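Local coordinates for exopolyphosphatase-related protein (Archaeoglobus fulgidus, PDB 3LLV) that probably binds NAD(P) through this Rossmann-type TrkA-N domain, the N-terminal part of a longer protein that may also bind nucleic acids, at residues E8-G13 and L33-S38; T58-Y63 and L91-D96; A73-G78 and Y98-V103; F83-L88 and E113-N118. All coordinates share one frame; numbering follows the deposited sequence. Where two conformers were deposited one is given.

Interaction 1. Residues E8-G13 and L33-S38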
loop_
_atom_site.group_PDB
_atom_site.type_symbol
_atom_site.label_atom_id
_atom_site.label_comp_id
_atom_site.label_asym_id
_atom_site.label_seq_id
_atom_site.Cartn_x
_atom_site.Cartn_y
_atom_site.Cartn_z
ATOM N N GLU A 8 3.048 -2.371 12.289
ATOM C CA GLU A 8 4.155 -2.973 11.566
ATOM C C GLU A 8 4.010 -2.694 10.068
ATOM O O GLU A 8 4.999 -2.473 9.368
ATOM C CB GLU A 8 4.196 -4.478 11.828
ATOM C CG GLU A 8 4.688 -4.850 13.230
ATOM C CD GLU A 8 4.255 -6.244 13.673
ATOM O OE1 GLU A 8 3.058 -6.441 13.974
ATOM O OE2 GLU A 8 5.119 -7.138 13.744
ATOM N N TYR A 9 2.765 -2.725 9.595
ATOM C CA TYR A 9 2.470 -2.463 8.182
ATOM C C TYR A 9 1.344 -1.450 8.046
ATOM O O TYR A 9 0.377 -1.463 8.827
ATOM C CB TYR A 9 2.137 -3.754 7.411
ATOM C CG TYR A 9 3.274 -4.742 7.390
ATOM C CD1 TYR A 9 4.313 -4.640 6.452
ATOM C CD2 TYR A 9 3.336 -5.764 8.340
ATOM C CE1 TYR A 9 5.382 -5.551 6.456
ATOM C CE2 TYR A 9 4.396 -6.671 8.350
ATOM C CZ TYR A 9 5.414 -6.555 7.409
ATOM O OH TYR A 9 6.459 -7.450 7.432
ATOM N N ILE A 10 1.506 -0.545 7.090
ATOM C CA ILE A 10 0.456 0.391 6.733
ATOM C C ILE A 10 0.041 0.148 5.299
ATOM O O ILE A 10 0.864 0.191 4.385
ATOM C CB ILE A 10 0.890 1.849 6.936
ATOM C CG1 ILE A 10 1.142 2.097 8.424
ATOM C CG2 ILE A 10 -0.181 2.818 6.399
ATOM C CD1 ILE A 10 1.705 3.445 8.697
ATOM N N VAL A 11 -1.247 -0.136 5.115
ATOM C CA VAL A 11 -1.774 -0.450 3.781
ATOM C C VAL A 11 -2.642 0.687 3.286
ATOM O O VAL A 11 -3.739 0.924 3.795
ATOM C CB VAL A 11 -2.555 -1.778 3.768
ATOM C CG1 VAL A 11 -3.142 -2.074 2.355
ATOM C CG2 VAL A 11 -1.677 -2.910 4.208
ATOM N N ILE A 12 -2.152 1.364 2.248
ATOM C CA ILE A 12 -2.839 2.484 1.663
ATOM C C ILE A 12 -3.562 1.957 0.445
ATOM O O ILE A 12 -2.955 1.300 -0.418
ATOM C CB ILE A 12 -1.856 3.624 1.297
ATOM C CG1 ILE A 12 -1.184 4.159 2.582
ATOM C CG2 ILE A 12 -2.564 4.711 0.489
ATOM C CD1 ILE A 12 -0.008 5.076 2.294
ATOM N N GLY A 13 -4.856 2.238 0.381
ATOM C CA GLY A 13 -5.718 1.750 -0.693
ATOM C C GLY A 13 -6.451 0.544 -0.134
ATOM O O GLY A 13 -5.830 -0.480 0.196
ATOM N N LEU A 33 -2.484 -1.241 9.738
ATOM C CA LEU A 33 -3.445 -0.154 9.660
ATOM C C LEU A 33 -3.794 0.015 8.203
ATOM O O LEU A 33 -2.887 0.182 7.377
ATOM C CB LEU A 33 -2.846 1.156 10.166
ATOM C CG LEU A 33 -3.714 2.419 10.044
ATOM C CD1 LEU A 33 -4.897 2.339 11.000
ATOM C CD2 LEU A 33 -2.882 3.696 10.278
ATOM N N ALA A 34 -5.086 0.000 7.908
ATOM C CA ALA A 34 -5.565 0.255 6.552
ATOM C C ALA A 34 -5.898 1.742 6.424
ATOM O O ALA A 34 -6.476 2.341 7.341
ATOM C CB ALA A 34 -6.782 -0.603 6.251
ATOM N N VAL A 35 -5.515 2.342 5.297
ATOM C CA VAL A 35 -5.734 3.768 5.075
ATOM C C VAL A 35 -6.398 3.970 3.711
ATOM O O VAL A 35 -5.935 3.441 2.711
ATOM C CB VAL A 35 -4.391 4.563 5.107
ATOM C CG1 VAL A 35 -4.643 6.049 4.904
ATOM C CG2 VAL A 35 -3.646 4.330 6.419
ATOM N N ASP A 36 -7.465 4.762 3.674
ATOM C CA ASP A 36 -8.171 5.053 2.419
ATOM C C ASP A 36 -9.046 6.278 2.647
ATOM O O ASP A 36 -9.463 6.537 3.774
ATOM C CB ASP A 36 -9.049 3.865 2.008
ATOM C CG ASP A 36 -9.425 3.879 0.510
ATOM O OD1 ASP A 36 -8.688 3.288 -0.308
ATOM O OD2 ASP A 36 -10.477 4.442 0.146
ATOM N N LYS A 37 -9.327 7.022 1.578
ATOM C CA LYS A 37 -10.238 8.158 1.651
ATOM C C LYS A 37 -11.708 7.716 1.730
ATOM O O LYS A 37 -12.559 8.513 2.119
ATOM C CB LYS A 37 -10.017 9.121 0.475
ATOM N N SER A 38 -12.004 6.458 1.388
ATOM C CA SER A 38 -13.396 5.969 1.373
ATOM C C SER A 38 -13.965 5.624 2.757
ATOM O O SER A 38 -13.573 4.621 3.363
ATOM C CB SER A 38 -13.536 4.758 0.439
ATOM O OG SER A 38 -14.779 4.090 0.621
#
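Tyr9 O accepts from Leu33 N at 3.0 Å, the first bond of a parallel strand pair inside a Rossmann beta-alpha-beta unit: strand 9-12, helix 16-27, strand 32-36. The two strand axes run 24° apart. At Ile10, paired with Leu33, the side chain rises on one face of the sheet, where, in one of its two conformers, Ile10 CG2, anti to the backbone N with CG1 beside that N (chi1 -64°), lies 3.8 Å from Val35 CG2, the two side chains crossing at a slant. Val11 uses both its polar backbone atoms, N donating to Leu33 O and O accepting from Val35 N at 2.7 Å. Its side chain takes the opposite face, the one covered by helix 16-27, where both Val11 and Ala34 meet Val22. Ile12 returns to the face of Ile10 and lies alongside Val35, CG1 to Val35 CB 4.1 Å. Gly13 N closes the set on Val35 O at 2.8 Å. At Gly13 phi is 100°, an angle at which a CB would jam against the preceding carbonyl. Asp36 ends the second strand, where many dinucleotide-binding Rossmann domains place a carboxylate; here Asp36 OD1 lies 3.4 Å from Gly13 CA and accepts from Ser14 N.

Interaction 2. Residues T58-Y63 and L91-D96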
loop_
_atom_site.group_PDB
_atom_site.type_symbol
_atom_site.label_atom_id
_atom_site.label_comp_id
_atom_site.label_asym_id
_atom_site.label_seq_id
_atom_site.Cartn_x
_atom_site.Cartn_y
_atom_site.Cartn_z
ATOM N N THR A 58 -2.486 11.669 0.472
ATOM C CA THR A 58 -1.582 12.702 -0.035
ATOM C C THR A 58 -1.410 13.831 1.001
ATOM O O THR A 58 -0.691 14.791 0.780
ATOM C CB THR A 58 -2.024 13.241 -1.425
ATOM O OG1 THR A 58 -3.186 14.059 -1.282
ATOM C CG2 THR A 58 -2.326 12.119 -2.374
ATOM N N ASP A 59 -2.017 13.662 2.166
ATOM C CA ASP A 59 -1.962 14.647 3.237
ATOM C C ASP A 59 -0.718 14.394 4.100
ATOM O O ASP A 59 -0.674 13.441 4.851
ATOM C CB ASP A 59 -3.306 14.576 4.015
ATOM C CG ASP A 59 -3.346 15.411 5.297
ATOM O OD1 ASP A 59 -2.420 16.208 5.577
ATOM O OD2 ASP A 59 -4.359 15.277 6.031
ATOM N N GLU A 60 0.299 15.245 3.958
ATOM C CA GLU A 60 1.524 15.112 4.751
ATOM C C GLU A 60 1.270 15.140 6.259
ATOM O O GLU A 60 1.965 14.463 7.021
ATOM C CB GLU A 60 2.529 16.205 4.378
ATOM C CG GLU A 60 3.150 16.000 3.019
ATOM C CD GLU A 60 4.153 17.083 2.659
ATOM O OE1 GLU A 60 4.864 17.591 3.554
ATOM O OE2 GLU A 60 4.266 17.396 1.454
ATOM N N SER A 61 0.282 15.918 6.711
ATOM C CA SER A 61 -0.017 15.964 8.139
ATOM C C SER A 61 -0.522 14.623 8.665
ATOM O O SER A 61 -0.314 14.305 9.842
ATOM C CB SER A 61 -1.034 17.056 8.465
ATOM O OG SER A 61 -0.521 18.335 8.137
ATOM N N PHE A 62 -1.188 13.844 7.807
ATOM C CA PHE A 62 -1.573 12.496 8.211
ATOM C C PHE A 62 -0.341 11.666 8.572
ATOM O O PHE A 62 -0.290 11.035 9.638
ATOM C CB PHE A 62 -2.396 11.779 7.126
ATOM C CG PHE A 62 -2.657 10.344 7.460
ATOM C CD1 PHE A 62 -3.543 9.979 8.490
ATOM C CD2 PHE A 62 -1.985 9.353 6.787
ATOM C CE1 PHE A 62 -3.741 8.637 8.801
ATOM C CE2 PHE A 62 -2.206 8.022 7.090
ATOM C CZ PHE A 62 -3.074 7.667 8.110
ATOM N N TYR A 63 0.669 11.700 7.706
ATOM C CA TYR A 63 1.905 10.950 7.969
ATOM C C TYR A 63 2.637 11.440 9.194
ATOM O O TYR A 63 3.202 10.642 9.943
ATOM C CB TYR A 63 2.827 10.917 6.740
ATOM C CG TYR A 63 2.144 10.210 5.612
ATOM C CD1 TYR A 63 1.727 8.870 5.746
ATOM C CD2 TYR A 63 1.876 10.868 4.425
ATOM C CE1 TYR A 63 1.055 8.228 4.708
ATOM C CE2 TYR A 63 1.219 10.228 3.384
ATOM C CZ TYR A 63 0.806 8.917 3.532
ATOM O OH TYR A 63 0.121 8.332 2.488
ATOM N N LEU A 91 4.376 10.985 1.337
ATOM C CA LEU A 91 5.045 10.132 2.294
ATOM C C LEU A 91 6.507 10.512 2.416
ATOM O O LEU A 91 6.991 10.741 3.520
ATOM C CB LEU A 91 4.900 8.647 1.895
ATOM C CG LEU A 91 5.570 7.673 2.864
ATOM C CD1 LEU A 91 4.972 7.742 4.286
ATOM C CD2 LEU A 91 5.509 6.226 2.317
ATOM N N ARG A 92 7.194 10.591 1.281
ATOM C CA ARG A 92 8.632 10.873 1.262
ATOM C C ARG A 92 9.041 12.266 1.775
ATOM O O ARG A 92 10.198 12.470 2.227
ATOM C CB ARG A 92 9.184 10.567 -0.131
ATOM C CG ARG A 92 9.343 9.088 -0.358
ATOM C CD ARG A 92 10.642 8.574 0.299
ATOM N NE ARG A 92 10.703 7.108 0.221
ATOM C CZ ARG A 92 10.191 6.274 1.119
ATOM N NH1 ARG A 92 9.562 6.712 2.200
ATOM N NH2 ARG A 92 10.241 4.973 0.907
ATOM N N SER A 93 8.104 13.210 1.699
ATOM C CA SER A 93 8.329 14.552 2.236
ATOM C C SER A 93 8.406 14.516 3.766
ATOM O O SER A 93 8.956 15.428 4.378
ATOM C CB SER A 93 7.234 15.510 1.783
ATOM O OG SER A 93 6.064 15.322 2.561
ATOM N N VAL A 94 7.862 13.451 4.364
ATOM C CA VAL A 94 7.822 13.250 5.827
ATOM C C VAL A 94 8.805 12.185 6.338
ATOM O O VAL A 94 9.412 12.377 7.401
ATOM C CB VAL A 94 6.383 12.867 6.298
ATOM C CG1 VAL A 94 6.328 12.606 7.812
ATOM C CG2 VAL A 94 5.379 13.977 5.916
ATOM N N SER A 95 8.949 11.070 5.610
ATOM C CA SER A 95 9.643 9.914 6.164
ATOM C C SER A 95 10.333 9.093 5.094
ATOM O O SER A 95 9.849 9.030 3.950
ATOM C CB SER A 95 8.625 9.011 6.869
ATOM O OG SER A 95 9.220 7.827 7.385
ATOM N N ASP A 96 11.432 8.457 5.479
ATOM C CA ASP A 96 12.092 7.477 4.612
ATOM C C ASP A 96 11.567 6.037 4.784
ATOM O O ASP A 96 12.170 5.085 4.252
ATOM C CB ASP A 96 13.622 7.548 4.768
ATOM C CG ASP A 96 14.115 6.950 6.082
ATOM O OD1 ASP A 96 13.282 6.565 6.932
ATOM O OD2 ASP A 96 15.361 6.906 6.266
#
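Tyr63 keeps its CG anti to the carbonyl carbon, beside the backbone N (chi1 -62°), while Leu91 sets its CG anti to the backbone N (chi1 -179°); the two side chains cross at about a right angle. Leu91 CD1 comes down over one face of the ring in a CH-pi contact, 4.0 Å from the centroid of the Tyr63 ring and 19° off its normal. Its nearest ring atom is Tyr63 CD1, at 3.7 Å from Leu91 CD1, so the methyl sits toward the rim. The other face is met by Phe62 CD2, which leaves the ring sandwiched, and Tyr63 OH is hydrogen-bonded to Pro57 O, so the polar end of this buried residue has a partner too. Val94 wedges between two residues of the facing helix: CG1 touches Tyr63 CB at 4.0 Å, and CG2 lies 3.6 Å from Glu60 O and 3.9 Å from Glu60 CB. At the outer margin the Glu60 arm extends past Ser93, but the approach there is too short to trust and Ser93 has two conformers; the modelled Ser93 OG is bonded to Ala90 O. A glycine in place of Glu60 would remove CB and the arm together, and Val94 CG2 would probably lose part of its packing partner. The contact is helix-to-helix packing, joining the start of helix 60-65, weakly N-capped by Asp59, to the C-terminal end of helix 81-94. Beneath it, Leu91 rests on Ala99 of strand 99-103, and Tyr63 also packs against Ile87, one helical turn before Leu91.

Interaction 3. Residues A73-G78 and Y98-V103. With PO4 (phosphate ion), chain B.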
loop_
_atom_site.group_PDB
_atom_site.type_symbol
_atom_site.label_atom_id
_atom_site.label_comp_id
_atom_site.label_asym_id
_atom_site.label_seq_id
_atom_site.Cartn_x
_atom_site.Cartn_y
_atom_site.Cartn_z
ATOM N N ALA A 73 6.970 -1.676 6.615
ATOM C CA ALA A 73 6.720 -1.170 5.281
ATOM C C ALA A 73 5.373 -0.484 5.170
ATOM O O ALA A 73 4.401 -0.845 5.862
ATOM C CB ALA A 73 6.857 -2.299 4.209
ATOM N N VAL A 74 5.333 0.521 4.288
ATOM C CA VAL A 74 4.108 1.135 3.855
ATOM C C VAL A 74 3.813 0.549 2.479
ATOM O O VAL A 74 4.675 0.578 1.601
ATOM C CB VAL A 74 4.263 2.666 3.772
ATOM C CG1 VAL A 74 3.022 3.316 3.110
ATOM C CG2 VAL A 74 4.517 3.249 5.167
ATOM N N LEU A 75 2.597 0.035 2.304
ATOM C CA LEU A 75 2.214 -0.633 1.059
ATOM C C LEU A 75 1.219 0.270 0.327
ATOM O O LEU A 75 0.136 0.557 0.827
ATOM C CB LEU A 75 1.620 -2.016 1.342
ATOM C CG LEU A 75 2.403 -2.919 2.283
ATOM C CD1 LEU A 75 1.700 -4.265 2.317
ATOM C CD2 LEU A 75 3.867 -3.082 1.857
ATOM N N ILE A 76 1.625 0.763 -0.840
ATOM C CA ILE A 76 0.769 1.675 -1.604
ATOM C C ILE A 76 0.143 0.794 -2.682
ATOM O O ILE A 76 0.823 0.404 -3.651
ATOM C CB ILE A 76 1.586 2.859 -2.182
ATOM C CG1 ILE A 76 2.189 3.700 -1.038
ATOM C CG2 ILE A 76 0.676 3.746 -3.082
ATOM C CD1 ILE A 76 3.235 4.710 -1.478
ATOM N N THR A 77 -1.150 0.473 -2.510
ATOM C CA THR A 77 -1.773 -0.633 -3.267
ATOM C C THR A 77 -2.885 -0.230 -4.230
ATOM O O THR A 77 -3.464 -1.097 -4.886
ATOM C CB THR A 77 -2.359 -1.722 -2.314
ATOM O OG1 THR A 77 -3.539 -1.200 -1.703
ATOM C CG2 THR A 77 -1.392 -2.089 -1.260
ATOM N N GLY A 78 -3.212 1.061 -4.309
ATOM C CA GLY A 78 -4.291 1.527 -5.182
ATOM C C GLY A 78 -3.975 1.340 -6.652
ATOM O O GLY A 78 -2.815 1.174 -7.041
ATOM N N TYR A 98 10.288 2.433 4.638
ATOM C CA TYR A 98 10.302 1.563 3.464
ATOM C C TYR A 98 8.912 1.488 2.806
ATOM O O TYR A 98 7.905 1.300 3.508
ATOM C CB TYR A 98 10.730 0.192 3.935
ATOM C CG TYR A 98 11.150 -0.751 2.850
ATOM C CD1 TYR A 98 12.483 -0.844 2.471
ATOM C CD2 TYR A 98 10.219 -1.578 2.219
ATOM C CE1 TYR A 98 12.885 -1.720 1.489
ATOM C CE2 TYR A 98 10.628 -2.494 1.236
ATOM C CZ TYR A 98 11.960 -2.541 0.880
ATOM O OH TYR A 98 12.382 -3.431 -0.105
ATOM N N ALA A 99 8.863 1.685 1.483
ATOM C CA ALA A 99 7.584 1.701 0.752
ATOM C C ALA A 99 7.626 0.779 -0.448
ATOM O O ALA A 99 8.629 0.739 -1.189
ATOM C CB ALA A 99 7.217 3.115 0.310
ATOM N N ILE A 100 6.548 0.012 -0.620
ATOM C CA ILE A 100 6.422 -0.853 -1.797
ATOM C C ILE A 100 5.195 -0.341 -2.508
ATOM O O ILE A 100 4.141 -0.192 -1.899
ATOM C CB ILE A 100 6.209 -2.314 -1.419
ATOM C CG1 ILE A 100 7.357 -2.817 -0.518
ATOM C CG2 ILE A 100 6.051 -3.166 -2.706
ATOM C CD1 ILE A 100 7.156 -4.250 -0.035
ATOM N N VAL A 101 5.340 -0.048 -3.800
ATOM C CA VAL A 101 4.293 0.677 -4.501
ATOM C C VAL A 101 3.840 -0.078 -5.729
ATOM O O VAL A 101 4.669 -0.532 -6.503
ATOM C CB VAL A 101 4.813 2.066 -4.917
ATOM C CG1 VAL A 101 3.665 2.932 -5.421
ATOM C CG2 VAL A 101 5.535 2.720 -3.737
ATOM N N ARG A 102 2.521 -0.211 -5.865
ATOM C CA ARG A 102 1.886 -0.762 -7.073
ATOM C C ARG A 102 1.874 0.232 -8.251
ATOM O O ARG A 102 1.480 1.395 -8.107
ATOM C CB ARG A 102 0.459 -1.189 -6.705
ATOM C CG ARG A 102 -0.319 -1.741 -7.883
ATOM C CD ARG A 102 -1.770 -1.919 -7.440
ATOM N NE ARG A 102 -2.606 -2.366 -8.526
ATOM C CZ ARG A 102 -3.777 -2.964 -8.358
ATOM N NH1 ARG A 102 -4.241 -3.181 -7.114
ATOM N NH2 ARG A 102 -4.480 -3.335 -9.428
ATOM N N VAL A 103 2.349 -0.225 -9.409
ATOM C CA VAL A 103 2.406 0.604 -10.614
ATOM C C VAL A 103 1.785 -0.202 -11.743
ATOM O O VAL A 103 2.120 -1.360 -11.939
ATOM C CB VAL A 103 3.860 0.997 -10.906
ATOM C CG1 VAL A 103 4.013 1.739 -12.265
ATOM C CG2 VAL A 103 4.402 1.857 -9.772
HETATM P P PO4 B . -7.577 -4.062 -7.393
HETATM O O1 PO4 B . -6.541 -4.216 -6.322
HETATM O O2 PO4 B . -7.035 -3.458 -8.664
HETATM O O3 PO4 B . -8.210 -5.392 -7.710
HETATM O O4 PO4 B . -8.638 -3.120 -6.875
#
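Ile76 and Val101 lie side by side and point the same way, Ile76 CD1 to Val101 CG2 3.8 Å, on the face covered by helix 81-94. On the reverse face Leu75 and Ile100 repeat the arrangement, with Leu75 CD2 4.0 Å from Ile100 CD1. At the start, Ala73 CB meets the Tyr98 ring at its edge, 4.0 Å from Tyr98 CD2. The parallel register sets these residues opposite each other: Val74 N to Tyr98 O (2.8 Å), Ile100 N to Val74 O, Ile76 N to Ile100 O and Arg102 N to Ile76 O. The pair belongs to the beta-alpha-beta unit of strand 73-76, helix 81-94 and strand 99-103 in the Rossmann sheet. Beyond the end of strand 73-76, Arg102 stretches along Thr77 and Gly78, extended from CG to NE with CG anti to the backbone N (chi1 178°). Arg102 NH1 donates to Thr77 O at 3.1 Å, the acceptor 28° out of the guanidinium plane. The same Arg102 NH1 gives a straighter bond, 164°, to phosphate O1 at the guanidinium edge (2.6 Å), while Arg102 NH2 reaches phosphate O2 at 2.7 Å. The ion, probably from the crystallisation liquor, also accepts from Ala17 N, consistent with a dinucleotide-phosphate site.

Interaction 4. Residues F83-L88 and E113-N118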
loop_
_atom_site.group_PDB
_atom_site.type_symbol
_atom_site.label_atom_id
_atom_site.label_comp_id
_atom_site.label_asym_id
_atom_site.label_seq_id
_atom_site.Cartn_x
_atom_site.Cartn_y
_atom_site.Cartn_z
ATOM N N PHE A 83 -2.232 8.898 -8.742
ATOM C CA PHE A 83 -2.533 9.044 -7.328
ATOM C C PHE A 83 -1.466 8.428 -6.442
ATOM O O PHE A 83 -1.041 9.040 -5.446
ATOM C CB PHE A 83 -3.931 8.486 -6.983
ATOM C CG PHE A 83 -4.482 8.992 -5.681
ATOM C CD1 PHE A 83 -4.593 10.366 -5.438
ATOM C CD2 PHE A 83 -4.925 8.103 -4.705
ATOM C CE1 PHE A 83 -5.106 10.831 -4.237
ATOM C CE2 PHE A 83 -5.450 8.570 -3.492
ATOM C CZ PHE A 83 -5.537 9.926 -3.263
ATOM N N ASN A 84 -0.989 7.241 -6.823
ATOM C CA ASN A 84 0.050 6.559 -6.054
ATOM C C ASN A 84 1.351 7.372 -6.021
ATOM O O ASN A 84 2.056 7.368 -5.023
ATOM C CB ASN A 84 0.321 5.158 -6.635
ATOM C CG ASN A 84 -0.770 4.162 -6.291
ATOM O OD1 ASN A 84 -1.776 4.497 -5.655
ATOM N ND2 ASN A 84 -0.584 2.926 -6.737
ATOM N N LEU A 85 1.650 8.091 -7.104
ATOM C CA LEU A 85 2.877 8.876 -7.156
ATOM C C LEU A 85 2.740 10.046 -6.183
ATOM O O LEU A 85 3.677 10.367 -5.432
ATOM C CB LEU A 85 3.172 9.341 -8.599
ATOM C CG LEU A 85 4.496 10.051 -8.809
ATOM C CD1 LEU A 85 5.674 9.085 -8.538
ATOM C CD2 LEU A 85 4.590 10.552 -10.236
ATOM N N LYS A 86 1.551 10.656 -6.167
ATOM C CA LYS A 86 1.270 11.738 -5.230
ATOM C C LYS A 86 1.371 11.256 -3.789
ATOM O O LYS A 86 1.919 11.976 -2.922
ATOM C CB LYS A 86 -0.100 12.333 -5.511
ATOM C CG LYS A 86 -0.119 13.261 -6.701
ATOM C CD LYS A 86 -1.544 13.737 -6.953
ATOM C CE LYS A 86 -1.575 15.029 -7.750
ATOM N NZ LYS A 86 -0.884 14.898 -9.063
ATOM N N ILE A 87 0.882 10.042 -3.538
ATOM C CA ILE A 87 0.940 9.470 -2.195
ATOM C C ILE A 87 2.387 9.251 -1.782
ATOM O O ILE A 87 2.814 9.638 -0.676
ATOM C CB ILE A 87 0.182 8.124 -2.130
ATOM C CG1 ILE A 87 -1.338 8.355 -2.292
ATOM C CG2 ILE A 87 0.548 7.369 -0.871
ATOM C CD1 ILE A 87 -2.089 7.079 -2.578
ATOM N N LEU A 88 3.164 8.678 -2.697
ATOM C CA LEU A 88 4.566 8.361 -2.420
ATOM C C LEU A 88 5.347 9.663 -2.142
ATOM O O LEU A 88 6.182 9.696 -1.249
ATOM C CB LEU A 88 5.178 7.630 -3.623
ATOM C CG LEU A 88 6.703 7.390 -3.614
ATOM C CD1 LEU A 88 7.101 6.552 -2.388
ATOM C CD2 LEU A 88 7.148 6.699 -4.919
ATOM N N GLU A 113 10.649 4.892 -8.811
ATOM C CA GLU A 113 11.939 4.665 -8.166
ATOM C C GLU A 113 12.603 5.995 -7.815
ATOM O O GLU A 113 13.051 6.183 -6.682
ATOM C CB GLU A 113 12.830 3.738 -9.023
ATOM C CG GLU A 113 12.168 2.346 -9.116
ATOM C CD GLU A 113 12.998 1.322 -9.826
ATOM O OE1 GLU A 113 13.929 1.713 -10.556
ATOM O OE2 GLU A 113 12.707 0.116 -9.655
ATOM N N GLU A 114 12.597 6.938 -8.763
ATOM C CA GLU A 114 13.176 8.276 -8.547
ATOM C C GLU A 114 12.493 9.051 -7.413
ATOM O O GLU A 114 13.141 9.834 -6.687
ATOM C CB GLU A 114 13.141 9.076 -9.849
ATOM C CG GLU A 114 14.116 8.540 -10.891
ATOM C CD GLU A 114 13.949 9.165 -12.287
ATOM O OE1 GLU A 114 14.867 8.986 -13.116
ATOM O OE2 GLU A 114 12.902 9.803 -12.567
ATOM N N ALA A 115 11.190 8.830 -7.271
ATOM C CA ALA A 115 10.411 9.472 -6.199
ATOM C C ALA A 115 10.512 8.761 -4.843
ATOM O O ALA A 115 9.883 9.194 -3.868
ATOM C CB ALA A 115 8.954 9.628 -6.633
ATOM N N GLY A 116 11.305 7.695 -4.776
ATOM C CA GLY A 116 11.643 7.058 -3.509
ATOM C C GLY A 116 10.964 5.736 -3.179
ATOM O O GLY A 116 11.012 5.295 -2.023
ATOM N N ALA A 117 10.324 5.088 -4.153
ATOM C CA ALA A 117 9.802 3.728 -3.918
ATOM C C ALA A 117 10.982 2.788 -3.730
ATOM O O ALA A 117 11.846 2.722 -4.630
ATOM C CB ALA A 117 8.936 3.256 -5.093
ATOM N N ASN A 118 11.026 2.072 -2.598
ATOM C CA ASN A 118 12.058 1.037 -2.393
ATOM C C ASN A 118 11.879 -0.124 -3.349
ATOM O O ASN A 118 12.852 -0.656 -3.902
ATOM C CB ASN A 118 12.082 0.516 -0.970
ATOM C CG ASN A 118 12.415 1.598 0.044
ATOM O OD1 ASN A 118 13.545 1.677 0.588
ATOM N ND2 ASN A 118 11.455 2.433 0.307
#
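Ala115, Gly116 and Ala117 turn off the end of helix 109-114 through a Schellman motif, with phi of Gly116 at 105°, and so run past Leu88, whose CA is 7.0 Å from Ala115 CA. Gly116 N bonds to Glu113 O at 3.0 Å, one of the two bonds back into the last turn that define the motif. A CB on Gly116 would be jammed against the carbonyl O of Ala115. Into this turn goes Leu88, its CG anti to the backbone N (chi1 171°), leading with its branched end. Leu88 CD2 does most of the touching: it lies 3.8 Å from Ala115 CB, 3.9 Å from Ala117 CB and 3.6 Å from Ala117 N, bridging the two alanines. The other methyl, Leu88 CD1, lies against the Gly116 backbone, 4.0 Å from Gly116 C, and CG approaches Ala115 O. Leu85, one turn earlier on the helix, brings its CD1 to within 3.8 Å of Ala115 CB, so that this single methyl is met by both leucines. All the contacts across the pair are van der Waals. An alanine at Leu88 would lack CG and both methyls, and is likely to open a gap between the helix and the turn, with the CB of Ala117 left without its partner. Within the fold, this packing holds the C-terminal end of helix 109-114 to the middle of helix 81-94. Leu88 and Leu85 also touch Phe112 of helix 109-114, and Leu88 reaches Ile76 of strand 73-76, while neighbouring Asn84 ties the helix to strand 99-103 by bonding Arg102 O.

Interactions 1 and 3 both lie in the parallel sheet, in two beta-alpha-beta units whose strands 9-12 and 73-76 are neighbours; Ile10 O and Leu75 N are 2.7 Å apart, a probable hydrogen bond. Their chemistry is backbone hydrogen bonding with aliphatic packing on each face, and only interaction 3 ends at a bound anion. Interactions 2 and 4 share helix 81-94, gripping it near its end and at its middle; both rest on apolar side chains. Interactions 1 and 4 are buried, interaction 3 is central but partly buried, and interaction 2 runs out to the surface at Ser93. A probable hydrogen bond from Arg92 NE, in segment 91-96, to Gly116 O (2.9 Å) links the segments of interactions 2 and 4.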